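Local coordinates for cupin 2 conserved barrel domain protein (Leptotrichia buccalis, PDB 3RNS) that is of unknown function but carries two cupin-like beta-barrels in one chain, and belongs to the cupin superfamily of small-molecule-binding and enzymatic proteins, at residues A[13-18]-A[102-107]; A[129-134]-A[145-150]; A[191-196]-A[201-206]. One frame throughout, in Å; residues are numbered along the deposited sequence. Where two conformers were deposited one is given.

Interaction 1: residues A[13-18]-A[102-107]; sequences INFNRL and KLIEIG
Lys102 NZ is gripped at the end of a long, straight side chain: it donates to Asn16 OD1 at 2.9 Å and to the backbone oxygen of Ile19, just past the short helix 15-18. The carbonyl oxygen Asn16 O also lies close, 2.8 Å from Lys102 NZ, so the ammonium group faces several oxygens of one chain turn. NZ comes to the side-chain amide at 147° to its C=O bond and is tilted 20° from the carbonyl plane. Lys102 reaches it because its chain is extended all the way beyond CG, and it meets the Asn16 side chain at about a right angle. Asn16 ND2 makes a weak bond to Asn65 OD1, which gives the other end of the amide a partner. With an alanine here, Asn16 OD1 and the Ile19 carbonyl are likely to lose the donor they share, and the helical turn its polar tie to the strand. Beside this polar link the contact is apolar and looser: Ile104 CD1 sits at the edge of the Phe15 ring, 4.3 Å from CD2. Asn14 caps the N-terminus of helix 15-18, its OD1 making a weak bond with Asn16 N. The helical turn lies against strand 101-108, which runs between strands 37-44 and 59-65; Phe15 reaches Leu41 on the first and Phe64 on the second, while Ile13 pairs through its backbone with Ser200 in the other six-stranded sheet.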
ATOM      1  N   ILE A  13       2.871   0.873 -12.091  1.00 32.42           N
ATOM      2  CA  ILE A  13       1.583   0.267 -12.339  1.00 33.07           C
ATOM      3  C   ILE A  13       0.522   1.081 -11.637  1.00 31.42           C
ATOM      4  O   ILE A  13       0.671   1.413 -10.454  1.00 28.77           O
ATOM      5  CB  ILE A  13       1.506  -1.199 -11.755  1.00 34.25           C
ATOM      6  CG1 ILE A  13       2.612  -2.069 -12.370  1.00 37.50           C
ATOM      7  CG2 ILE A  13       0.085  -1.825 -12.046  1.00 35.06           C
ATOM      8  CD1 ILE A  13       3.065  -3.257 -11.500  1.00 37.67           C
ATOM      9  N   ASN A  14      -0.541   1.398 -12.358  1.00 29.84           N
ATOM     10  CA  ASN A  14      -1.670   2.078 -11.781  1.00 30.65           C
ATOM     11  C   ASN A  14      -2.739   1.072 -11.286  1.00 30.25           C
ATOM     12  O   ASN A  14      -3.478   0.535 -12.089  1.00 30.68           O
ATOM     13  CB  ASN A  14      -2.236   3.039 -12.811  1.00 31.52           C
ATOM     14  CG  ASN A  14      -3.462   3.774 -12.347  1.00 35.47           C
ATOM     15  OD1 ASN A  14      -3.912   3.666 -11.218  1.00 38.58           O
ATOM     16  ND2 ASN A  14      -4.076   4.495 -13.293  1.00 46.02           N
ATOM     17  N   PHE A  15      -2.833   0.862  -9.966  1.00 29.21           N
ATOM     18  CA  PHE A  15      -3.777  -0.156  -9.420  1.00 29.95           C
ATOM     19  C   PHE A  15      -5.206   0.200  -9.713  1.00 30.31           C
ATOM     20  O   PHE A  15      -6.024  -0.682  -9.921  1.00 28.85           O
ATOM     21  CB  PHE A  15      -3.576  -0.369  -7.904  1.00 29.05           C
ATOM     22  CG  PHE A  15      -2.288  -1.065  -7.565  1.00 29.67           C
ATOM     23  CD1 PHE A  15      -1.561  -1.729  -8.536  1.00 31.88           C
ATOM     24  CD2 PHE A  15      -1.804  -1.068  -6.274  1.00 31.13           C
ATOM     25  CE1 PHE A  15      -0.407  -2.433  -8.209  1.00 33.86           C
ATOM     26  CE2 PHE A  15      -0.661  -1.752  -5.952  1.00 31.75           C
ATOM     27  CZ  PHE A  15       0.047  -2.428  -6.905  1.00 30.91           C
ATOM     28  N   ASN A  16      -5.498   1.501  -9.782  1.00 29.94           N
ATOM     29  CA  ASN A  16      -6.823   1.901 -10.172  1.00 31.65           C
ATOM     30  C   ASN A  16      -7.265   1.343 -11.568  1.00 31.27           C
ATOM     31  O   ASN A  16      -8.426   0.997 -11.795  1.00 31.00           O
ATOM     32  CB  ASN A  16      -6.978   3.440 -10.087  1.00 33.75           C
ATOM     33  CG  ASN A  16      -8.237   3.813  -9.347  1.00 40.53           C
ATOM     34  OD1 ASN A  16      -9.336   3.218  -9.570  1.00 40.61           O
ATOM     35  ND2 ASN A  16      -8.071   4.698  -8.346  1.00 48.57           N
ATOM     36  N   ARG A  17      -6.314   1.196 -12.472  1.00 29.16           N
ATOM     37  CA  ARG A  17      -6.585   0.641 -13.771  1.00 29.71           C
ATOM     38  C   ARG A  17      -6.437  -0.875 -13.711  1.00 30.48           C
ATOM     39  O   ARG A  17      -7.075  -1.577 -14.471  1.00 30.73           O
ATOM     40  CB  ARG A  17      -5.570   1.217 -14.799  1.00 30.68           C
ATOM     41  CG  ARG A  17      -5.659   0.659 -16.146  1.00 31.65           C
ATOM     42  CD  ARG A  17      -7.047   1.066 -16.752  1.00 34.10           C
ATOM     43  NE  ARG A  17      -7.246   0.492 -18.072  1.00 32.91           N
ATOM     44  CZ  ARG A  17      -7.682  -0.727 -18.322  1.00 31.79           C
ATOM     45  NH1 ARG A  17      -8.007  -1.577 -17.351  1.00 33.05           N
ATOM     46  NH2 ARG A  17      -7.812  -1.097 -19.568  1.00 34.30           N
ATOM     47  N   LEU A  18      -5.536  -1.375 -12.870  1.00 30.06           N
ATOM     48  CA  LEU A  18      -5.235  -2.832 -12.856  1.00 31.82           C
ATOM     49  C   LEU A  18      -6.418  -3.617 -12.382  1.00 31.27           C
ATOM     50  O   LEU A  18      -6.683  -4.675 -12.891  1.00 31.68           O
ATOM     51  CB  LEU A  18      -4.053  -3.169 -11.972  1.00 30.41           C
ATOM     52  CG  LEU A  18      -3.546  -4.624 -12.022  1.00 32.47           C
ATOM     53  CD1 LEU A  18      -3.050  -5.110 -13.419  1.00 34.42           C
ATOM     54  CD2 LEU A  18      -2.450  -4.721 -11.048  1.00 33.10           C
ATOM     55  N   LYS A 102     -11.885   0.490  -3.546  1.00 29.15           N
ATOM     56  CA  LYS A 102     -10.714  -0.290  -3.891  1.00 28.00           C
ATOM     57  C   LYS A 102      -9.718  -0.221  -2.751  1.00 28.52           C
ATOM     58  O   LYS A 102      -9.475   0.851  -2.164  1.00 29.59           O
ATOM     59  CB  LYS A 102     -10.089   0.194  -5.202  1.00 27.09           C
ATOM     60  CG  LYS A 102     -11.059   0.033  -6.407  1.00 28.14           C
ATOM     61  CD  LYS A 102     -10.408   0.408  -7.688  1.00 28.21           C
ATOM     62  CE  LYS A 102     -11.395   0.335  -8.872  1.00 29.35           C
ATOM     63  NZ  LYS A 102     -10.659   0.726 -10.113  1.00 27.01           N
ATOM     64  N   LEU A 103      -9.107  -1.353  -2.447  1.00 27.39           N
ATOM     65  CA  LEU A 103      -8.293  -1.473  -1.235  1.00 27.25           C
ATOM     66  C   LEU A 103      -7.064  -2.261  -1.538  1.00 27.66           C
ATOM     67  O   LEU A 103      -7.134  -3.268  -2.299  1.00 28.57           O
ATOM     68  CB  LEU A 103      -9.085  -2.216  -0.178  1.00 28.84           C
ATOM     69  CG  LEU A 103     -10.389  -1.640   0.383  1.00 30.27           C
ATOM     70  CD1 LEU A 103     -11.055  -2.660   1.249  1.00 31.14           C
ATOM     71  CD2 LEU A 103     -10.137  -0.324   1.145  1.00 30.55           C
ATOM     72  N   ILE A 104      -5.933  -1.853  -0.957  1.00 28.44           N
ATOM     73  CA  ILE A 104      -4.793  -2.729  -0.804  1.00 28.39           C
ATOM     74  C   ILE A 104      -4.950  -3.391   0.568  1.00 29.32           C
ATOM     75  O   ILE A 104      -5.133  -2.696   1.566  1.00 29.39           O
ATOM     76  CB  ILE A 104      -3.418  -1.975  -0.814  1.00 27.93           C
ATOM     77  CG1 ILE A 104      -3.269  -1.064  -2.031  1.00 28.27           C
ATOM     78  CG2 ILE A 104      -2.279  -3.003  -0.740  1.00 26.43           C
ATOM     79  CD1 ILE A 104      -1.943  -0.285  -2.089  1.00 29.62           C
ATOM     80  N   GLU A 105      -4.866  -4.723   0.636  1.00 29.07           N
ATOM     81  CA  GLU A 105      -4.954  -5.454   1.871  1.00 29.98           C
ATOM     82  C   GLU A 105      -3.575  -6.067   2.144  1.00 30.47           C
ATOM     83  O   GLU A 105      -3.056  -6.788   1.322  1.00 30.33           O
ATOM     84  CB  GLU A 105      -6.007  -6.586   1.798  1.00 31.48           C
ATOM     85  CG  GLU A 105      -6.101  -7.425   3.083  1.00 32.64           C
ATOM     86  CD  GLU A 105      -7.061  -8.620   2.963  1.00 36.16           C
ATOM     87  OE1 GLU A 105      -6.586  -9.751   2.731  1.00 40.20           O
ATOM     88  OE2 GLU A 105      -8.293  -8.438   3.116  1.00 36.87           O
ATOM     89  N   ILE A 106      -3.021  -5.805   3.312  1.00 31.41           N
ATOM     90  CA  ILE A 106      -1.719  -6.316   3.707  1.00 32.46           C
ATOM     91  C   ILE A 106      -2.019  -7.173   4.914  1.00 35.63           C
ATOM     92  O   ILE A 106      -2.657  -6.711   5.837  1.00 36.53           O
ATOM     93  CB  ILE A 106      -0.720  -5.198   4.077  1.00 32.72           C
ATOM     94  CG1 ILE A 106      -0.599  -4.159   2.964  1.00 30.54           C
ATOM     95  CG2 ILE A 106       0.651  -5.763   4.324  1.00 32.08           C
ATOM     96  CD1 ILE A 106      -1.545  -2.971   3.097  1.00 32.48           C
ATOM     97  N   GLY A 107      -1.628  -8.427   4.871  1.00 36.76           N
ATOM     98  CA  GLY A 107      -1.880  -9.310   5.952  1.00 41.02           C
ATOM     99  C   GLY A 107      -0.678 -10.058   6.448  1.00 44.69           C
ATOM    100  O   GLY A 107       0.222 -10.343   5.671  1.00 44.16           O
TER

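Interaction 2: residues A[129-134]-A[145-150]; sequences FNLAEV and KNLVAK
Leu131 and Leu147 meet through their CD1 methyls, 3.7 Å apart, and form the closely packed, inner side of this contact; towards solvent the same two segments are joined by a single lysine arm. The leucines arrive from opposite segments with different first torsions. CG of Leu131 stands anti to its backbone nitrogen (chi1 -158°), whereas in Leu147 it is anti to the carbonyl carbon (chi1 -61°), and with these torsions the two side chains run obliquely to one another where their ends touch. Both side chains also rest on Leu221 of strand 218-225.

On the open side, Lys145 crosses Val134 at a slant, with Val134 CG1 4.0 Å from Lys145 CD. The lysine's end comes to the backbone, where NZ donates to Val134 O; the modelled separation of 2.5 Å is doubtfully short, so the exact placing of this exposed ammonium group is uncertain. The turn presenting the carbonyl is braced by an Asx motif, Asn130 OD1 accepting from Glu133 N at 3.0 Å.

Strand 129-130 is the outermost member of one six-stranded sheet, pairing through Phe129 with Phe84, and strand 142-150 edges the other. At Leu147 and Val148 the latter has a classic beta bulge facing Met155, and Leu147 and Lys145 both touch Ile157 of the adjoining strand 153-160.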
ATOM      1  N   PHE A 129      -7.233   6.799   9.031  1.00 46.41           N
ATOM      2  CA  PHE A 129      -6.671   8.129   8.902  1.00 44.96           C
ATOM      3  C   PHE A 129      -6.006   8.344   7.536  1.00 42.10           C
ATOM      4  O   PHE A 129      -5.532   7.384   6.908  1.00 38.59           O
ATOM      5  CB  PHE A 129      -5.654   8.374  10.033  1.00 46.13           C
ATOM      6  CG  PHE A 129      -4.579   7.342  10.103  1.00 45.00           C
ATOM      7  CD1 PHE A 129      -4.784   6.161  10.794  1.00 47.61           C
ATOM      8  CD2 PHE A 129      -3.376   7.541   9.470  1.00 44.72           C
ATOM      9  CE1 PHE A 129      -3.814   5.182  10.833  1.00 47.06           C
ATOM     10  CE2 PHE A 129      -2.394   6.590   9.517  1.00 45.16           C
ATOM     11  CZ  PHE A 129      -2.607   5.403  10.212  1.00 46.95           C
ATOM     12  N   ASN A 130      -5.933   9.602   7.106  1.00 40.79           N
ATOM     13  CA  ASN A 130      -5.281   9.945   5.849  1.00 39.36           C
ATOM     14  C   ASN A 130      -3.788   9.753   5.996  1.00 38.63           C
ATOM     15  O   ASN A 130      -3.145  10.327   6.876  1.00 39.16           O
ATOM     16  CB  ASN A 130      -5.646  11.376   5.397  1.00 40.29           C
ATOM     17  CG  ASN A 130      -5.044  11.729   4.045  1.00 41.97           C
ATOM     18  OD1 ASN A 130      -3.866  12.101   3.945  1.00 42.09           O
ATOM     19  ND2 ASN A 130      -5.825  11.565   2.992  1.00 39.82           N
ATOM     20  N   LEU A 131      -3.218   8.921   5.120  1.00 36.96           N
ATOM     21  CA  LEU A 131      -1.837   8.527   5.237  1.00 36.12           C
ATOM     22  C   LEU A 131      -0.868   9.652   4.846  1.00 36.13           C
ATOM     23  O   LEU A 131       0.095   9.894   5.560  1.00 35.86           O
ATOM     24  CB  LEU A 131      -1.603   7.298   4.365  1.00 35.88           C
ATOM     25  CG  LEU A 131      -0.440   6.415   4.664  1.00 35.68           C
ATOM     26  CD1 LEU A 131      -0.417   6.039   6.115  1.00 36.06           C
ATOM     27  CD2 LEU A 131      -0.557   5.200   3.770  1.00 35.32           C
ATOM     28  N   ALA A 132      -1.134  10.338   3.730  1.00 35.10           N
ATOM     29  CA  ALA A 132      -0.253  11.397   3.231  1.00 35.95           C
ATOM     30  C   ALA A 132      -0.083  12.521   4.273  1.00 37.52           C
ATOM     31  O   ALA A 132       1.017  13.110   4.459  1.00 37.78           O
ATOM     32  CB  ALA A 132      -0.796  11.965   1.860  1.00 33.93           C
ATOM     33  N   GLU A 133      -1.164  12.796   4.979  1.00 38.98           N
ATOM     34  CA  GLU A 133      -1.135  13.886   5.945  0.60 41.35           C
ATOM     35  C   GLU A 133      -0.354  13.551   7.224  1.00 41.80           C
ATOM     36  O   GLU A 133      -0.085  14.409   8.022  1.00 42.81           O
ATOM     37  CB  GLU A 133      -2.544  14.359   6.259  0.60 43.17           C
ATOM     38  CG  GLU A 133      -2.822  15.806   5.796  0.60 48.68           C
ATOM     39  CD  GLU A 133      -3.157  15.976   4.290  0.60 52.90           C
ATOM     40  OE1 GLU A 133      -3.065  17.144   3.827  0.60 54.86           O
ATOM     41  OE2 GLU A 133      -3.521  14.981   3.585  0.60 52.92           O
ATOM     42  N   VAL A 134       0.070  12.318   7.386  1.00 41.58           N
ATOM     43  CA  VAL A 134       0.787  11.931   8.600  1.00 42.74           C
ATOM     44  C   VAL A 134       2.265  12.357   8.592  1.00 41.54           C
ATOM     45  O   VAL A 134       2.900  12.473   9.641  1.00 40.82           O
ATOM     46  CB  VAL A 134       0.577  10.399   8.813  1.00 42.65           C
ATOM     47  CG1 VAL A 134       1.863   9.663   9.057  1.00 44.25           C
ATOM     48  CG2 VAL A 134      -0.431  10.185   9.893  1.00 46.91           C
ATOM     49  N   LYS A 145       8.253   7.918   8.839  1.00 32.51           N
ATOM     50  CA  LYS A 145       7.484   7.474  10.001  1.00 34.58           C
ATOM     51  C   LYS A 145       7.129   6.020   9.772  1.00 34.60           C
ATOM     52  O   LYS A 145       6.400   5.680   8.803  1.00 31.46           O
ATOM     53  CB  LYS A 145       6.173   8.218  10.133  1.00 36.57           C
ATOM     54  CG  LYS A 145       6.194   9.545  10.757  1.00 43.17           C
ATOM     55  CD  LYS A 145       4.919   9.777  11.609  1.00 50.89           C
ATOM     56  CE  LYS A 145       4.887  11.228  12.125  1.00 54.43           C
ATOM     57  NZ  LYS A 145       3.526  11.819  11.988  1.00 57.32           N
ATOM     58  N   ASN A 146       7.667   5.171  10.620  1.00 35.75           N
ATOM     59  CA  ASN A 146       7.385   3.767  10.579  1.00 37.90           C
ATOM     60  C   ASN A 146       6.002   3.478  11.118  1.00 38.89           C
ATOM     61  O   ASN A 146       5.661   3.942  12.176  1.00 40.05           O
ATOM     62  CB  ASN A 146       8.358   2.985  11.425  1.00 40.45           C
ATOM     63  CG  ASN A 146       8.092   1.534  11.344  1.00 41.42           C
ATOM     64  OD1 ASN A 146       7.770   0.914  12.332  1.00 45.08           O
ATOM     65  ND2 ASN A 146       8.142   0.985  10.126  1.00 39.75           N
ATOM     66  N   LEU A 147       5.213   2.708  10.378  1.00 38.70           N
ATOM     67  CA  LEU A 147       3.847   2.350  10.790  1.00 40.30           C
ATOM     68  C   LEU A 147       3.835   0.989  11.450  1.00 41.72           C
ATOM     69  O   LEU A 147       3.253   0.840  12.516  1.00 44.16           O
ATOM     70  CB  LEU A 147       2.903   2.347   9.592  1.00 39.26           C
ATOM     71  CG  LEU A 147       2.775   3.704   8.893  1.00 40.39           C
ATOM     72  CD1 LEU A 147       1.910   3.564   7.660  1.00 40.45           C
ATOM     73  CD2 LEU A 147       2.206   4.695   9.866  1.00 40.74           C
ATOM     74  N   VAL A 148       4.494   0.008  10.829  1.00 41.34           N
ATOM     75  CA  VAL A 148       4.601  -1.362  11.365  1.00 43.23           C
ATOM     76  C   VAL A 148       6.020  -1.848  11.204  1.00 43.32           C
ATOM     77  O   VAL A 148       6.596  -1.679  10.140  1.00 40.88           O
ATOM     78  CB  VAL A 148       3.712  -2.336  10.502  1.00 43.21           C
ATOM     79  CG1 VAL A 148       3.855  -3.744  10.980  1.00 45.23           C
ATOM     80  CG2 VAL A 148       2.238  -1.887  10.480  1.00 43.20           C
ATOM     81  N   ALA A 149       6.572  -2.523  12.201  1.00 45.54           N
ATOM     82  CA  ALA A 149       7.910  -3.105  12.086  1.00 47.03           C
ATOM     83  C   ALA A 149       7.923  -4.486  12.782  1.00 50.80           C
ATOM     84  O   ALA A 149       7.862  -4.577  13.997  1.00 52.17           O
ATOM     85  CB  ALA A 149       8.943  -2.169  12.670  1.00 47.55           C
ATOM     86  N   LYS A 150       7.921  -5.547  11.965  1.00 51.98           N
ATOM     87  CA  LYS A 150       7.781  -6.941  12.404  1.00 53.36           C
ATOM     88  C   LYS A 150       8.708  -7.808  11.572  1.00 53.79           C
ATOM     89  O   LYS A 150       9.174  -7.382  10.520  1.00 53.56           O
ATOM     90  CB  LYS A 150       6.368  -7.399  12.165  1.00 52.94           C
ATOM     91  CG  LYS A 150       5.333  -6.591  12.860  1.00 53.64           C
ATOM     92  CD  LYS A 150       3.976  -7.181  12.553  1.00 55.33           C
ATOM     93  CE  LYS A 150       2.837  -6.362  13.162  1.00 57.07           C
ATOM     94  NZ  LYS A 150       2.693  -6.656  14.642  1.00 58.24           N
TER

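Interaction 3: residues A[191-196]-A[201-206]; sequences KPFIVK and AVLPAN
Two strands of a cupin beta-barrel, from different sheets of its wall, face each other across the barrel interior here: 191-196 is the outermost strand of a four-stranded sheet, and 199-203 belongs to a six-stranded one. Phe193, Val195, Ala201 and Leu203 carry the contact, which is wholly apolar. Ala201 CB is its hub. The methyl lies 3.7 Å from Phe193 CE2, obliquely to the ring, and 4.1 Å from Val195 CG2, so one small side chain meets two residues of the facing strand. Leu203 comes to the same ring differently: its CD2 stands at the ring edge, near the ring plane, 4.2 Å from Phe193 CZ. The phenylalanine reaches both partners because CG sits between the backbone nitrogen and the carbonyl carbon (chi1 54°), which directs the ring towards the second strand.

Phe193, Val195 and Ala201 point across to the facing strand while Val202 points away, as expected where the inward-facing residues of a barrel make its core; Leu203 joins them through the far end of its side chain. The segments 191-196 and 201-203 run at 135° to each other, and their axes come no closer than 9.8 Å, a spacing bridged by side chains.

The two strands follow each other in the chain with only a short connection between them, and each is paired within its own sheet. Phe193 and Val195 bond through their backbones to Tyr186 and Gly184 of strand 183-188, while Ala201 and Leu203 bond to Val177 and Ala175 of strand 174-180. Val195 also touches Val179 and Leu203 touches Val177, extending the apolar layer along that strand. From the N-terminal part of the chain, Ala10 and Pro12 pack against Phe193.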
ATOM      1  N   LYS A 191      18.450   0.893 -13.381  1.00 49.64           N
ATOM      2  CA  LYS A 191      17.414   1.327 -14.304  1.00 48.23           C
ATOM      3  C   LYS A 191      16.358   2.282 -13.702  1.00 44.78           C
ATOM      4  O   LYS A 191      15.699   1.910 -12.770  1.00 42.01           O
ATOM      5  CB  LYS A 191      16.688   0.145 -14.827  1.00 48.41           C
ATOM      6  CG  LYS A 191      15.680   0.534 -15.831  1.00 48.53           C
ATOM      7  CD  LYS A 191      14.753  -0.581 -16.006  1.00 51.21           C
ATOM      8  CE  LYS A 191      13.620  -0.519 -15.028  1.00 50.09           C
ATOM      9  NZ  LYS A 191      12.808  -1.724 -15.245  1.00 50.15           N
ATOM     10  N   PRO A 192      16.182   3.484 -14.290  1.00 44.73           N
ATOM     11  CA  PRO A 192      15.268   4.539 -13.815  1.00 42.55           C
ATOM     12  C   PRO A 192      13.825   4.442 -14.326  1.00 41.06           C
ATOM     13  O   PRO A 192      13.574   3.962 -15.428  1.00 43.10           O
ATOM     14  CB  PRO A 192      15.908   5.820 -14.344  1.00 43.40           C
ATOM     15  CG  PRO A 192      16.839   5.385 -15.435  1.00 46.82           C
ATOM     16  CD  PRO A 192      16.849   3.903 -15.533  1.00 46.15           C
ATOM     17  N   PHE A 193      12.878   4.843 -13.492  1.00 37.70           N
ATOM     18  CA  PHE A 193      11.494   4.917 -13.897  1.00 35.62           C
ATOM     19  C   PHE A 193      10.800   5.821 -12.902  1.00 35.34           C
ATOM     20  O   PHE A 193      11.212   5.939 -11.714  1.00 32.73           O
ATOM     21  CB  PHE A 193      10.841   3.521 -13.988  1.00 35.49           C
ATOM     22  CG  PHE A 193      10.962   2.696 -12.732  1.00 32.40           C
ATOM     23  CD1 PHE A 193      12.078   1.951 -12.487  1.00 34.07           C
ATOM     24  CD2 PHE A 193       9.938   2.662 -11.829  1.00 30.64           C
ATOM     25  CE1 PHE A 193      12.193   1.203 -11.327  1.00 34.67           C
ATOM     26  CE2 PHE A 193      10.016   1.899 -10.689  1.00 30.43           C
ATOM     27  CZ  PHE A 193      11.169   1.186 -10.419  1.00 30.97           C
ATOM     28  N   ILE A 194       9.821   6.537 -13.419  1.00 35.04           N
ATOM     29  CA  ILE A 194       9.076   7.470 -12.643  1.00 35.44           C
ATOM     30  C   ILE A 194       7.825   6.766 -12.157  1.00 33.34           C
ATOM     31  O   ILE A 194       7.121   6.091 -12.946  1.00 33.98           O
ATOM     32  CB  ILE A 194       8.575   8.657 -13.491  1.00 36.83           C
ATOM     33  CG1 ILE A 194       9.735   9.364 -14.175  1.00 41.89           C
ATOM     34  CG2 ILE A 194       7.703   9.571 -12.622  1.00 36.44           C
ATOM     35  CD1 ILE A 194      10.773   9.775 -13.292  1.00 44.32           C
ATOM     36  N   VAL A 195       7.507   6.961 -10.888  1.00 30.70           N
ATOM     37  CA  VAL A 195       6.244   6.516 -10.299  1.00 28.69           C
ATOM     38  C   VAL A 195       5.476   7.764  -9.867  1.00 29.68           C
ATOM     39  O   VAL A 195       5.968   8.558  -9.067  1.00 28.70           O
ATOM     40  CB  VAL A 195       6.495   5.578  -9.127  1.00 28.22           C
ATOM     41  CG1 VAL A 195       5.168   5.026  -8.552  1.00 28.60           C
ATOM     42  CG2 VAL A 195       7.386   4.442  -9.600  1.00 27.89           C
ATOM     43  N   LYS A 196       4.318   7.977 -10.489  1.00 29.45           N
ATOM     44  CA  LYS A 196       3.508   9.131 -10.251  1.00 30.98           C
ATOM     45  C   LYS A 196       2.488   8.897  -9.172  1.00 30.71           C
ATOM     46  O   LYS A 196       2.275   7.760  -8.723  1.00 29.48           O
ATOM     47  CB  LYS A 196       2.786   9.505 -11.511  1.00 32.95           C
ATOM     48  CG  LYS A 196       3.732   9.806 -12.659  1.00 38.46           C
ATOM     49  CD  LYS A 196       2.882  10.131 -13.898  1.00 44.32           C
ATOM     50  CE  LYS A 196       3.732  10.555 -15.094  1.00 51.53           C
ATOM     51  NZ  LYS A 196       4.911  11.404 -14.705  1.00 51.96           N
ATOM     52  N   ALA A 201       4.956   0.403  -7.572  1.00 28.23           N
ATOM     53  CA  ALA A 201       5.965  -0.456  -8.194  1.00 28.48           C
ATOM     54  C   ALA A 201       6.530  -1.436  -7.182  1.00 29.36           C
ATOM     55  O   ALA A 201       6.593  -1.165  -5.964  1.00 29.15           O
ATOM     56  CB  ALA A 201       7.146   0.425  -8.825  1.00 26.96           C
ATOM     57  N   VAL A 202       7.040  -2.543  -7.687  1.00 31.21           N
ATOM     58  CA  VAL A 202       7.733  -3.505  -6.850  1.00 32.03           C
ATOM     59  C   VAL A 202       9.244  -3.367  -7.024  1.00 33.58           C
ATOM     60  O   VAL A 202       9.750  -3.358  -8.146  1.00 34.70           O
ATOM     61  CB  VAL A 202       7.287  -4.968  -7.142  1.00 33.83           C
ATOM     62  CG1 VAL A 202       8.123  -5.983  -6.313  1.00 31.18           C
ATOM     63  CG2 VAL A 202       5.819  -5.115  -6.815  1.00 32.33           C
ATOM     64  N   LEU A 203       9.958  -3.261  -5.904  1.00 33.21           N
ATOM     65  CA  LEU A 203      11.403  -3.242  -5.884  1.00 34.19           C
ATOM     66  C   LEU A 203      11.759  -4.602  -5.345  1.00 35.07           C
ATOM     67  O   LEU A 203      11.546  -4.858  -4.153  1.00 35.83           O
ATOM     68  CB  LEU A 203      11.949  -2.116  -4.977  1.00 33.06           C
ATOM     69  CG  LEU A 203      11.257  -0.745  -5.039  1.00 32.73           C
ATOM     70  CD1 LEU A 203      11.849   0.241  -3.983  1.00 30.87           C
ATOM     71  CD2 LEU A 203      11.390  -0.212  -6.440  1.00 31.17           C
ATOM     72  N   PRO A 204      12.311  -5.475  -6.198  1.00 35.83           N
ATOM     73  CA  PRO A 204      12.552  -6.866  -5.810  1.00 37.60           C
ATOM     74  C   PRO A 204      13.686  -7.113  -4.816  1.00 38.30           C
ATOM     75  O   PRO A 204      14.677  -6.359  -4.754  1.00 38.38           O
ATOM     76  CB  PRO A 204      12.839  -7.558  -7.136  1.00 38.59           C
ATOM     77  CG  PRO A 204      13.445  -6.477  -7.971  1.00 39.69           C
ATOM     78  CD  PRO A 204      12.776  -5.197  -7.561  1.00 36.24           C
ATOM     79  N   ALA A 205      13.535  -8.218  -4.091  1.00 39.58           N
ATOM     80  CA  ALA A 205      14.414  -8.611  -2.993  1.00 41.93           C
ATOM     81  C   ALA A 205      15.830  -8.743  -3.493  1.00 44.09           C
ATOM     82  O   ALA A 205      16.040  -9.216  -4.590  1.00 45.47           O
ATOM     83  CB  ALA A 205      13.958  -9.980  -2.367  1.00 42.14           C
ATOM     84  N   ASN A 206      16.786  -8.321  -2.677  1.00 45.65           N
ATOM     85  CA  ASN A 206      18.207  -8.609  -2.907  1.00 49.17           C
ATOM     86  C   ASN A 206      18.817  -7.989  -4.167  1.00 48.54           C
ATOM     87  O   ASN A 206      19.911  -8.401  -4.608  1.00 50.57           O
ATOM     88  CB  ASN A 206      18.452 -10.136  -2.884  1.00 52.04           C
ATOM     89  CG  ASN A 206      17.898 -10.792  -1.623  1.00 55.01           C
ATOM     90  OD1 ASN A 206      18.072 -10.268  -0.511  1.00 60.79           O
ATOM     91  ND2 ASN A 206      17.231 -11.925  -1.785  1.00 58.19           N
TER

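Overall arrangement
The three contacts come in series along the chain, interaction 1 closing before interaction 2 opens and interaction 2 before interaction 3. Their centres lie 16 to 21 Å apart, and none touches another; interactions 1 and 3 come nearest, with closest atoms about 5 Å apart. Two six-stranded antiparallel sheets connect them. Strand 13-14 of interaction 1 neighbours strand 199-203 of interaction 3, and strand 142-150 of interaction 2 lies at the far edge of that sheet. Strands 101-108 and 129-130 share the other. Segments from each half of the chain thus complete sheets of the opposite half, consistent with two cupin barrels locked together by exchanged edge strands.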